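Local coordinates for N-acetylneuraminate lyase (Peptoclostridium difficile, PDB 4WOZ), which is a lyase of the dihydrodipicolinate synthetase family, built on a TIM barrel and assembled from four chains, at residues R228-F231 and E232-N236; E244-H247 and V248-L252. All blocks are in the same frame, centred on the assembly; numbering follows the deposited sequence.

Interaction 1 (R228-F231 and E232-N236); sequences RQIF and ELTKN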
loop_
_atom_site.group_PDB
_atom_site.type_symbol
_atom_site.label_atom_id
_atom_site.label_comp_id
_atom_site.label_asym_id
_atom_site.label_seq_id
_atom_site.Cartn_x
_atom_site.Cartn_y
_atom_site.Cartn_z
ATOM N N ARG A 228 28.867 15.568 -6.104
ATOM C CA ARG A 228 29.133 16.926 -6.560
ATOM C C ARG A 228 29.294 16.957 -8.080
ATOM O O ARG A 228 28.811 17.880 -8.738
ATOM C CB ARG A 228 30.388 17.491 -5.884
ATOM C CG ARG A 228 30.736 18.915 -6.328
ATOM C CD ARG A 228 31.840 19.524 -5.478
ATOM N NE ARG A 228 31.398 19.800 -4.113
ATOM C CZ ARG A 228 30.649 20.841 -3.761
ATOM N NH1 ARG A 228 30.258 21.717 -4.676
ATOM N NH2 ARG A 228 30.285 21.002 -2.495
ATOM N N GLN A 229 29.965 15.954 -8.643
ATOM C CA GLN A 229 30.139 15.909 -10.094
ATOM C C GLN A 229 28.775 15.816 -10.786
ATOM O O GLN A 229 28.526 16.502 -11.775
ATOM C CB GLN A 229 31.013 14.716 -10.504
ATOM C CG GLN A 229 32.394 14.703 -9.858
ATOM C CD GLN A 229 33.247 13.524 -10.306
ATOM O OE1 GLN A 229 32.790 12.378 -10.320
ATOM N NE2 GLN A 229 34.498 13.801 -10.663
ATOM N N ILE A 230 27.884 14.978 -10.261
ATOM C CA ILE A 230 26.557 14.832 -10.854
ATOM C C ILE A 230 25.824 16.168 -10.851
ATOM O O ILE A 230 25.308 16.599 -11.873
ATOM C CB ILE A 230 25.687 13.795 -10.086
ATOM C CG1 ILE A 230 26.286 12.392 -10.234
ATOM C CG2 ILE A 230 24.256 13.801 -10.634
ATOM C CD1 ILE A 230 25.586 11.338 -9.409
ATOM N N PHE A 231 25.786 16.816 -9.693
ATOM C CA PHE A 231 25.110 18.101 -9.551
ATOM C C PHE A 231 25.723 19.164 -10.468
ATOM O O PHE A 231 25.027 19.806 -11.246
ATOM C CB PHE A 231 25.192 18.557 -8.089
ATOM C CG PHE A 231 24.249 19.677 -7.742
ATOM C CD1 PHE A 231 22.871 19.485 -7.791
ATOM C CD2 PHE A 231 24.741 20.923 -7.362
ATOM C CE1 PHE A 231 21.988 20.521 -7.466
ATOM C CE2 PHE A 231 23.868 21.972 -7.033
ATOM C CZ PHE A 231 22.489 21.768 -7.086
ATOM N N GLU A 232 27.036 19.331 -10.386
ATOM C CA GLU A 232 27.721 20.333 -11.193
ATOM C C GLU A 232 27.733 20.083 -12.702
ATOM O O GLU A 232 27.610 21.025 -13.483
ATOM C CB GLU A 232 29.136 20.540 -10.644
ATOM C CG GLU A 232 29.127 21.463 -9.430
ATOM C CD GLU A 232 30.449 21.525 -8.695
ATOM O OE1 GLU A 232 31.499 21.279 -9.322
ATOM O OE2 GLU A 232 30.435 21.840 -7.486
ATOM N N LEU A 233 27.875 18.830 -13.121
ATOM C CA LEU A 233 27.846 18.538 -14.549
ATOM C C LEU A 233 26.452 18.887 -15.073
ATOM O O LEU A 233 26.307 19.455 -16.160
ATOM C CB LEU A 233 28.131 17.056 -14.803
ATOM C CG LEU A 233 29.591 16.613 -14.669
ATOM C CD1 LEU A 233 29.651 15.097 -14.556
ATOM C CD2 LEU A 233 30.398 17.111 -15.875
ATOM N N THR A 234 25.427 18.548 -14.289
ATOM C CA THR A 234 24.049 18.825 -14.673
ATOM C C THR A 234 23.808 20.328 -14.818
ATOM O O THR A 234 23.271 20.776 -15.824
ATOM C CB THR A 234 23.037 18.253 -13.643
ATOM O OG1 THR A 234 23.163 16.825 -13.581
ATOM C CG2 THR A 234 21.610 18.600 -14.056
ATOM N N LYS A 235 24.205 21.105 -13.814
ATOM C CA LYS A 235 24.021 22.554 -13.873
ATOM C C LYS A 235 24.768 23.150 -15.067
ATOM O O LYS A 235 24.455 24.253 -15.518
ATOM C CB LYS A 235 24.505 23.219 -12.579
ATOM C CG LYS A 235 23.831 22.696 -11.312
ATOM C CD LYS A 235 22.322 22.500 -11.494
ATOM C CE LYS A 235 21.600 23.798 -11.835
ATOM N NZ LYS A 235 20.175 23.548 -12.225
ATOM N N ASN A 236 25.752 22.415 -15.573
ATOM C CA ASN A 236 26.538 22.846 -16.727
ATOM C C ASN A 236 25.997 22.229 -18.014
ATOM O O ASN A 236 26.586 22.378 -19.084
ATOM C CB ASN A 236 28.005 22.458 -16.539
ATOM C CG ASN A 236 28.787 23.505 -15.773
ATOM O OD1 ASN A 236 29.177 24.533 -16.331
ATOM N ND2 ASN A 236 29.006 23.260 -14.485
#

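Interaction 2 (E244-H247 and V248-L252); sequences EVQH and VTNDL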
loop_
_atom_site.group_PDB
_atom_site.type_symbol
_atom_site.label_atom_id
_atom_site.label_comp_id
_atom_site.label_asym_id
_atom_site.label_seq_id
_atom_site.Cartn_x
_atom_site.Cartn_y
_atom_site.Cartn_z
ATOM N N GLU A 244 26.523 9.141 -16.658
ATOM C CA GLU A 244 27.540 8.131 -16.445
ATOM C C GLU A 244 27.994 8.105 -14.985
ATOM O O GLU A 244 28.266 7.038 -14.438
ATOM C CB GLU A 244 28.729 8.370 -17.377
ATOM C CG GLU A 244 29.661 7.183 -17.444
ATOM C CD GLU A 244 28.904 5.876 -17.643
ATOM O OE1 GLU A 244 28.241 5.720 -18.694
ATOM O OE2 GLU A 244 28.966 5.012 -16.738
ATOM N N VAL A 245 28.072 9.270 -14.346
ATOM C CA VAL A 245 28.481 9.315 -12.946
ATOM C C VAL A 245 27.336 8.766 -12.083
ATOM O O VAL A 245 27.572 8.135 -11.057
ATOM C CB VAL A 245 28.842 10.767 -12.498
ATOM C CG1 VAL A 245 29.180 10.795 -11.013
ATOM C CG2 VAL A 245 30.041 11.280 -13.300
ATOM N N GLN A 246 26.098 9.010 -12.509
ATOM C CA GLN A 246 24.928 8.514 -11.788
ATOM C C GLN A 246 24.843 6.991 -11.921
ATOM O O GLN A 246 24.350 6.320 -11.021
ATOM C CB GLN A 246 23.642 9.127 -12.342
ATOM C CG GLN A 246 22.399 8.711 -11.565
ATOM C CD GLN A 246 22.268 9.423 -10.226
ATOM O OE1 GLN A 246 22.001 10.624 -10.174
ATOM N NE2 GLN A 246 22.464 8.686 -9.135
ATOM N N HIS A 247 25.299 6.457 -13.055
ATOM C CA HIS A 247 25.283 5.013 -13.272
ATOM C C HIS A 247 26.216 4.336 -12.276
ATOM O O HIS A 247 25.838 3.359 -11.633
ATOM C CB HIS A 247 25.727 4.653 -14.695
ATOM C CG HIS A 247 24.642 4.765 -15.720
ATOM N ND1 HIS A 247 23.322 4.482 -15.442
ATOM C CD2 HIS A 247 24.690 5.075 -17.037
ATOM C CE1 HIS A 247 22.606 4.611 -16.544
ATOM N NE2 HIS A 247 23.412 4.969 -17.527
ATOM N N VAL A 248 27.438 4.853 -12.156
ATOM C CA VAL A 248 28.402 4.282 -11.218
ATOM C C VAL A 248 27.898 4.487 -9.790
ATOM O O VAL A 248 28.016 3.604 -8.939
ATOM C CB VAL A 248 29.792 4.937 -11.368
ATOM C CG1 VAL A 248 30.752 4.377 -10.311
ATOM C CG2 VAL A 248 30.334 4.680 -12.775
ATOM N N THR A 249 27.325 5.656 -9.528
ATOM C CA THR A 249 26.798 5.947 -8.205
ATOM C C THR A 249 25.714 4.944 -7.811
ATOM O O THR A 249 25.677 4.475 -6.671
ATOM C CB THR A 249 26.213 7.378 -8.141
ATOM O OG1 THR A 249 27.284 8.330 -8.108
ATOM C CG2 THR A 249 25.364 7.556 -6.898
ATOM N N ASN A 250 24.838 4.615 -8.752
ATOM C CA ASN A 250 23.757 3.679 -8.482
ATOM C C ASN A 250 24.242 2.232 -8.389
ATOM O O ASN A 250 23.615 1.419 -7.714
ATOM C CB ASN A 250 22.648 3.846 -9.528
ATOM C CG ASN A 250 21.812 5.101 -9.276
ATOM O OD1 ASN A 250 22.208 5.965 -8.500
ATOM N ND2 ASN A 250 20.663 5.202 -9.927
ATOM N N ASP A 251 25.352 1.914 -9.057
ATOM C CA ASP A 251 25.919 0.570 -8.954
ATOM C C ASP A 251 26.342 0.419 -7.498
ATOM O O ASP A 251 26.132 -0.618 -6.875
ATOM C CB ASP A 251 27.168 0.410 -9.822
ATOM C CG ASP A 251 26.852 0.274 -11.281
ATOM O OD1 ASP A 251 25.778 -0.271 -11.604
ATOM O OD2 ASP A 251 27.688 0.695 -12.110
ATOM N N LEU A 252 26.958 1.474 -6.975
ATOM C CA LEU A 252 27.421 1.517 -5.594
ATOM C C LEU A 252 26.250 1.464 -4.616
ATOM O O LEU A 252 26.270 0.696 -3.653
ATOM C CB LEU A 252 28.224 2.801 -5.351
ATOM C CG LEU A 252 28.455 3.217 -3.896
ATOM C CD1 LEU A 252 29.367 2.214 -3.199
ATOM C CD2 LEU A 252 29.080 4.607 -3.861
#

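Interaction 1 (R228-F231 and E232-N236)
Ile230 O is gripped twice by Thr234: the hydroxyl OG1 donates to it at 2.8 Å and the backbone N at 3.1 Å, from opposite faces of the carbonyl plane. This is the i to i+4 pattern of an alpha-helix, here the last turns of helix 220-235, which follows the eighth strand of the TIM barrel. The hydroxyl can reach back because OG1 lies beside its own backbone N (chi1 -62°), which leaves CG2 anti to that N, beside the carbonyl carbon.

Two residues earlier, the same i to i+4 spacing carries a salt bridge. Arg228 NH1 meets Glu232 OE2 at 2.8 Å, within the guanidinium plane and nearly along the C-O axis of the acid, although guanidinium and carboxylate planes are 57° apart. CG of Arg228 passes 3.2 Å from the same Glu232 OE2, and the bend at chi3 beyond it turns the guanidinium back to the acid. Its NH2 is held in addition by Asp51 and Lys49 O.

The Phe231 ring has Lys235 over one face, CG standing 4.3 Å from CE2. That same Lys235 CG lies 3.1 Å from Phe231 O. Phe231, Thr234 and Lys235 all touch Thr208 of helix 204-209.

At the C-terminal end, where Asn236 leaves helical geometry, its ND2 donates to Glu232 O at 2.8 Å, from above the carbonyl plane but within its own amide plane.

Interaction 2 (E244-H247 and V248-L252)
The amides of Gln246 and Asn250 meet with their planes 55° apart, NE2 of Gln246 donating to OD1 of Asn250 at 2.8 Å. Neither group is approached squarely at its edge: NE2 stands 41° out of the Asn250 carbonyl plane, above it and not on a lone pair, whereas OD1 is only modestly tilted from the Gln246 amide plane. The N-H...O angle of 142° shows independently that the bond is bent. A true edge approach is seen at the His247 ring, where Glu244 OE1 lies in the ring plane, 4.0 Å from His247 CD2. Gln246 reaches Asn250 by turning at chi2, after leaving the main chain with CG anti to the backbone N. Both amides have further partners: Gln246 OE1 accepts from Leu205 N, and Asn250 ND2 donates to Glu202 O and to Glu185 of the second subunit.

The pair lies one turn apart on helix 239-259, the first of the helices that follow barrel helix 220-235 and form the C-terminal helical extension of this family's TIM barrel. Next to Asn250, Thr249 OG1 lies beside its own backbone N and donates to Val245 O at 3.0 Å, from above the carbonyl plane; Thr249 N reaches that oxygen from the opposite face at 2.9 Å. Thr249 CG2, on the other branch, passes Gln246 NE2 at 3.8 Å, so one residue contacts both the backbone acceptor and the amide.

His247 and Asp251 are joined through the main chain, Asp251 N to His247 O at 3.0 Å, while their polar ends serve the subunit interface: His247 ND1 is hydrogen-bonded to Glu185 of the second subunit, and Asp251 OD1 forms salt bridges with Arg186 and Lys189 of that same subunit. Val248 CG2 lies alongside Glu244 O, 3.5 Å away.

Interactions 1 and 2 lie on consecutive helices, 220-235 and 239-259, with centres about 14 Å apart. Ile230 joins them: its CG1 lies 3.4 Å from Val245 CG1, and its CD1 lies 3.7 Å from Thr249 OG1 and equally far from Gln246 OE1. The side chain of Ile230 thus packs on the helix of interaction 2, while its carbonyl oxygen serves interaction 1. Both also meet Leu205 of helix 204-209: the Thr234 side chain packs on it and Gln246 OE1 accepts from its N. They differ in that interaction 1 has a salt bridge to Asp51, whereas interaction 2 reaches the second subunit, and its Asn250 side chain lies about 8 Å from the bound 2-(acetylamino)-2-deoxy-D-mannose.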